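Local coordinates for Sso-CP2 metallo-carboxypetidase (Sulfolobus solfataricus, PDB 4MMO), which probably acts as a zinc-dependent carboxypeptidase of the M20 family, trimming peptides from their C-terminal end, at residues A[28-31]-A[32-36]; A[84-87]-A[88-91]; A[115-118]-A[119-123]. All coordinates share one frame; numbering follows the deposited sequence.

Interaction 1. Residues A[28-31]-A[32-36]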
# COMPACT_ATOMS: atom_id res chain seq x y z
N ALA A 28 -30.06 4.65 17.05
CA ALA A 28 -30.15 4.19 18.43
C ALA A 28 -31.41 4.73 19.11
O ALA A 28 -32.04 4.03 19.90
CB ALA A 28 -28.92 4.61 19.21
N ASN A 29 -31.77 5.97 18.80
CA ASN A 29 -32.96 6.58 19.38
C ASN A 29 -34.24 5.99 18.82
O ASN A 29 -35.20 5.76 19.56
CB ASN A 29 -32.95 8.10 19.17
CG ASN A 29 -32.46 8.85 20.38
OD1 ASN A 29 -33.12 8.88 21.42
ND2 ASN A 29 -31.28 9.46 20.27
N TYR A 30 -34.26 5.77 17.51
CA TYR A 30 -35.39 5.12 16.87
C TYR A 30 -35.55 3.73 17.45
O TYR A 30 -36.66 3.31 17.79
CB TYR A 30 -35.15 5.04 15.36
CG TYR A 30 -36.04 4.05 14.65
CD1 TYR A 30 -37.31 4.42 14.20
CD2 TYR A 30 -35.62 2.74 14.43
CE1 TYR A 30 -38.13 3.51 13.56
CE2 TYR A 30 -36.44 1.83 13.78
CZ TYR A 30 -37.69 2.22 13.35
OH TYR A 30 -38.50 1.31 12.71
N LEU A 31 -34.44 3.02 17.58
CA LEU A 31 -34.47 1.64 18.07
C LEU A 31 -35.01 1.60 19.49
O LEU A 31 -35.87 0.78 19.80
CB LEU A 31 -33.09 1.00 17.99
CG LEU A 31 -33.00 -0.51 18.27
CD1 LEU A 31 -33.96 -1.32 17.39
CD2 LEU A 31 -31.57 -0.98 18.09
N LYS A 32 -34.53 2.50 20.34
CA LYS A 32 -35.05 2.60 21.70
C LYS A 32 -36.57 2.79 21.67
O LYS A 32 -37.30 2.08 22.36
CB LYS A 32 -34.41 3.77 22.45
CG LYS A 32 -35.02 4.04 23.82
CD LYS A 32 -34.64 5.41 24.37
CE LYS A 32 -35.73 5.97 25.26
NZ LYS A 32 -35.20 6.60 26.50
N GLU A 33 -37.03 3.75 20.88
CA GLU A 33 -38.45 4.08 20.80
C GLU A 33 -39.25 2.91 20.26
O GLU A 33 -40.33 2.60 20.75
CB GLU A 33 -38.66 5.30 19.91
CG GLU A 33 -38.16 6.61 20.52
CD GLU A 33 -38.04 7.72 19.50
OE1 GLU A 33 -38.65 7.61 18.41
OE2 GLU A 33 -37.32 8.71 19.78
N THR A 34 -38.70 2.25 19.25
CA THR A 34 -39.35 1.12 18.62
C THR A 34 -39.50 -0.05 19.59
O THR A 34 -40.53 -0.72 19.60
CB THR A 34 -38.56 0.68 17.38
OG1 THR A 34 -38.42 1.79 16.48
CG2 THR A 34 -39.26 -0.47 16.67
N VAL A 35 -38.48 -0.29 20.40
CA VAL A 35 -38.53 -1.37 21.38
C VAL A 35 -39.68 -1.12 22.36
O VAL A 35 -40.46 -2.03 22.65
CB VAL A 35 -37.20 -1.50 22.15
CG1 VAL A 35 -37.35 -2.39 23.39
CG2 VAL A 35 -36.12 -2.07 21.25
N GLU A 36 -39.78 0.11 22.85
CA GLU A 36 -40.83 0.48 23.79
C GLU A 36 -42.21 0.34 23.15
O GLU A 36 -43.15 -0.15 23.78
CB GLU A 36 -40.63 1.92 24.26
CG GLU A 36 -39.35 2.12 25.05
CD GLU A 36 -39.17 3.55 25.53
OE1 GLU A 36 -39.53 4.48 24.78
OE2 GLU A 36 -38.68 3.73 26.66
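Backbone bonding between Tyr30 and Thr34 is doubled by a side chain. The carbonyl oxygen Tyr30 O accepts the amide Thr34 N at 2.7 Å, nearly in line with its C=O bond, and the hydroxyl Thr34 OG1, also at 2.7 Å, from well above the carbonyl plane. Two donors of one residue thus grip a single acceptor, the hydroxyl brought back over the preceding turn because OG1 lies anti to its own carbonyl carbon (chi1 -57°). The same i to i+4 spacing joins Lys32 N to Ala28 O, Glu33 N to Asn29 O, and Val35 N to Leu31 O at 2.9 Å, as expected in the middle of an alpha-helix, here helix 24-39.

A polar atom over a ring is the second kind of contact. Thr34 OG1 sits 3.2 Å above the plane of the Tyr30 ring, over its centre, while the phenol oxygen Tyr30 OH is hydrogen-bonded to Glu10 of helix 3-12.

Apolar contact is looser on the buried side of the helix, where Leu31 CD1 and Val35 CG2 are 4.5 Å apart. Both side chains touch Tyr133 of strand 128-134, and they meet Leu109 and Leu113 of helix 102-121 respectively.

Interaction 2. Residues A[84-87]-A[88-91]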
# COMPACT_ATOMS: atom_id res chain seq x y z
N LYS A 84 -26.70 -0.96 -7.23
CA LYS A 84 -27.74 -0.80 -8.24
C LYS A 84 -28.89 0.05 -7.71
O LYS A 84 -29.51 0.81 -8.45
CB LYS A 84 -28.28 -2.16 -8.68
CG LYS A 84 -27.26 -3.00 -9.41
CD LYS A 84 -27.87 -4.30 -9.91
CE LYS A 84 -26.87 -5.08 -10.75
NZ LYS A 84 -25.63 -5.39 -9.98
N ARG A 85 -29.16 -0.10 -6.42
CA ARG A 85 -30.17 0.70 -5.73
C ARG A 85 -29.45 1.39 -4.58
O ARG A 85 -28.45 0.88 -4.09
CB ARG A 85 -31.29 -0.19 -5.22
CG ARG A 85 -31.85 -1.17 -6.25
CD ARG A 85 -32.53 -2.35 -5.59
NE ARG A 85 -32.98 -3.34 -6.56
CZ ARG A 85 -32.22 -4.32 -7.04
NH1 ARG A 85 -30.96 -4.47 -6.64
NH2 ARG A 85 -32.72 -5.17 -7.93
N ALA A 86 -29.95 2.55 -4.15
CA ALA A 86 -29.30 3.29 -3.08
C ALA A 86 -29.16 2.39 -1.85
O ALA A 86 -30.12 1.72 -1.47
CB ALA A 86 -30.10 4.53 -2.73
N PRO A 87 -27.96 2.37 -1.23
CA PRO A 87 -27.68 1.47 -0.10
C PRO A 87 -28.72 1.48 1.01
O PRO A 87 -28.86 0.46 1.69
CB PRO A 87 -26.35 2.00 0.44
CG PRO A 87 -25.69 2.58 -0.73
CD PRO A 87 -26.77 3.16 -1.59
N PHE A 88 -29.43 2.59 1.20
CA PHE A 88 -30.41 2.68 2.28
C PHE A 88 -31.83 2.94 1.79
O PHE A 88 -32.68 3.43 2.53
CB PHE A 88 -29.96 3.73 3.29
CG PHE A 88 -28.67 3.38 3.97
CD1 PHE A 88 -28.64 2.44 4.98
CD2 PHE A 88 -27.48 3.97 3.57
CE1 PHE A 88 -27.45 2.10 5.60
CE2 PHE A 88 -26.28 3.63 4.19
CZ PHE A 88 -26.27 2.69 5.20
N SER A 89 -32.10 2.58 0.54
CA SER A 89 -33.44 2.71 -0.01
C SER A 89 -34.38 1.64 0.54
O SER A 89 -35.59 1.88 0.65
CB SER A 89 -33.40 2.63 -1.54
OG SER A 89 -32.78 1.43 -1.98
N ALA A 90 -33.83 0.49 0.90
CA ALA A 90 -34.63 -0.66 1.33
C ALA A 90 -35.68 -0.97 0.27
O ALA A 90 -36.85 -1.18 0.58
CB ALA A 90 -35.28 -0.40 2.68
N THR A 91 -35.24 -0.97 -0.98
CA THR A 91 -36.11 -1.23 -2.11
C THR A 91 -36.57 -2.67 -2.10
O THR A 91 -35.77 -3.58 -1.87
CB THR A 91 -35.38 -0.94 -3.43
OG1 THR A 91 -35.08 0.46 -3.52
CG2 THR A 91 -36.22 -1.36 -4.63
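Arg85 lays its extended chain across Thr91 at about a right angle, its CD 3.8 Å from Thr91 CB, with Thr91 CG2 near the plane of the guanidinium at its edge. The charged end is engaged beyond this segment: NE forms a salt bridge with Glu93, and the group makes a cation-pi contact with Tyr98.

Ala86 opens a type I beta turn that closes at Ser89. Its oxygen, Ala86 O, takes Ser89 N at 2.9 Å from above the carbonyl plane, and Ser89 OG at 2.7 Å within that plane, on a lone pair. With chi1 at 55°, OG is placed between the backbone N and the carbonyl carbon of its own residue, from where it reaches back to the start of the turn. It also accepts a hydrogen bond from Thr91 OG1 at 2.9 Å. With an alanine here, Thr91 OG1 would probably lose its acceptor and Ala86 O the in-plane one of its two donors.

Pro87 fills the first corner, its CB 3.9 Å from Phe88 CD2, while Pro87 O lies over one face of the phenyl ring.

Val77 touches both Pro87 and Phe88, Ala90 rests on Ile9 and Leu12 of helix 3-12, and beyond the turn Ala90 and Thr91 face Tyr98 in a G1 beta bulge, where the chain enters the hairpin of strands 91-93 and 96-98.

Interaction 3. Residues A[115-118]-A[119-123]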
# COMPACT_ATOMS: atom_id res chain seq x y z
N ALA A 115 -40.79 -11.51 17.16
CA ALA A 115 -41.07 -12.81 17.77
C ALA A 115 -41.46 -12.60 19.23
O ALA A 115 -42.46 -13.15 19.70
CB ALA A 115 -39.87 -13.73 17.67
N ILE A 116 -40.67 -11.81 19.95
CA ILE A 116 -40.93 -11.54 21.35
C ILE A 116 -42.30 -10.89 21.51
O ILE A 116 -43.06 -11.23 22.42
CB ILE A 116 -39.85 -10.64 21.97
CG1 ILE A 116 -38.50 -11.36 21.96
CG2 ILE A 116 -40.21 -10.24 23.40
CD1 ILE A 116 -37.31 -10.47 22.28
N LYS A 117 -42.61 -9.96 20.61
CA LYS A 117 -43.88 -9.26 20.62
C LYS A 117 -45.04 -10.24 20.48
O LYS A 117 -46.04 -10.14 21.20
CB LYS A 117 -43.94 -8.26 19.47
CG LYS A 117 -45.23 -7.46 19.41
CD LYS A 117 -45.31 -6.64 18.14
CE LYS A 117 -46.31 -5.50 18.28
NZ LYS A 117 -47.63 -5.96 18.77
N HIS A 118 -44.91 -11.16 19.54
CA HIS A 118 -45.97 -12.13 19.27
C HIS A 118 -46.25 -12.96 20.51
O HIS A 118 -47.40 -13.13 20.92
CB HIS A 118 -45.59 -13.01 18.09
CG HIS A 118 -45.53 -12.27 16.79
ND1 HIS A 118 -45.14 -12.87 15.60
CD2 HIS A 118 -45.81 -10.98 16.48
CE1 HIS A 118 -45.18 -11.98 14.63
NE2 HIS A 118 -45.58 -10.82 15.13
N LEU A 119 -45.19 -13.47 21.14
CA LEU A 119 -45.34 -14.29 22.34
C LEU A 119 -45.96 -13.48 23.48
O LEU A 119 -46.80 -13.99 24.21
CB LEU A 119 -44.00 -14.88 22.76
CG LEU A 119 -43.36 -15.87 21.78
CD1 LEU A 119 -42.09 -16.46 22.38
CD2 LEU A 119 -44.32 -16.99 21.41
N LEU A 120 -45.54 -12.23 23.63
CA LEU A 120 -46.12 -11.35 24.64
C LEU A 120 -47.61 -11.13 24.39
O LEU A 120 -48.41 -11.15 25.32
CB LEU A 120 -45.41 -9.99 24.66
CG LEU A 120 -44.07 -9.89 25.39
CD1 LEU A 120 -43.45 -8.52 25.17
CD2 LEU A 120 -44.24 -10.16 26.88
N ASP A 121 -47.97 -10.92 23.13
CA ASP A 121 -49.35 -10.65 22.75
C ASP A 121 -50.27 -11.84 23.04
O ASP A 121 -51.49 -11.69 23.08
CB ASP A 121 -49.44 -10.28 21.27
CG ASP A 121 -48.89 -8.89 20.97
OD1 ASP A 121 -48.66 -8.11 21.92
OD2 ASP A 121 -48.70 -8.58 19.77
N LYS A 122 -49.68 -13.02 23.22
CA LYS A 122 -50.44 -14.24 23.48
C LYS A 122 -50.21 -14.76 24.89
O LYS A 122 -50.69 -15.84 25.25
CB LYS A 122 -50.06 -15.33 22.48
CG LYS A 122 -50.21 -14.94 21.02
CD LYS A 122 -49.87 -16.12 20.12
CE LYS A 122 -49.46 -15.69 18.72
NZ LYS A 122 -48.07 -16.11 18.39
N ASN A 123 -49.47 -14.00 25.70
CA ASN A 123 -49.07 -14.45 27.03
C ASN A 123 -48.39 -15.82 26.99
O ASN A 123 -48.67 -16.69 27.82
CB ASN A 123 -50.28 -14.47 27.98
CG ASN A 123 -50.60 -13.09 28.53
OD1 ASN A 123 -50.21 -12.76 29.65
ND2 ASN A 123 -51.30 -12.28 27.75
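Over one face of the Asp121 carboxylate lies the backbone oxygen Lys117 O, 3.1 Å from Asp121 CG and almost straight above it. Asp121 OD2 meets the ammonium Lys117 NZ at 3.0 Å in a salt bridge, using its syn lone pair. The lysine leaves the helix with CG anti to the backbone N (chi1 -179°) and bends only at its last torsion, which turns NZ onto the acid. The His118 imidazole has both nitrogens engaged beyond the segment: ND1 with Glu428 of helix 417-433, NE2 with Glu4 of helix 3-12. Two acids so placed would probably favour a protonated ring.

These residues form the last turns of helix 102-121, which ends in a Schellman motif with Asn123, at positive phi, as its C-prime residue. Asp121 N still bonds Lys117 O at 2.8 Å, but Lys122 N makes only a weak, strongly bent bond to His118 O at 3.2 Å (N-H...O angle 122°). Glu124 N then reaches back to Leu119 O, beside the bond of Asn123 N to Leu120 O at 3.1 Å.

Ile116 and Leu120 run side by side, Ile116 CG2 4.1 Å from Leu120 CD1, and both touch Leu39 of helix 24-39.

Overall arrangement
In all three contacts, short-range bonds shape the local chain, and some of the same residues then join those elements to one another. Interactions 1 and 3, with centres about 18 Å apart and nearest atoms about 8 Å, lie on helices 24-39 and 102-121, which pack together and both touch strand 128-134. Interaction 2 is separate from both, its centre about 22 Å from interaction 1 and about 31 Å from interaction 3; helix 3-12 nonetheless has partners in all three. The bound zinc ion, held by His71, Asp104 and Glu163, is about 13 Å from the side chains of Leu31 and of Phe88, whereas interaction 3 lies away from the metal site.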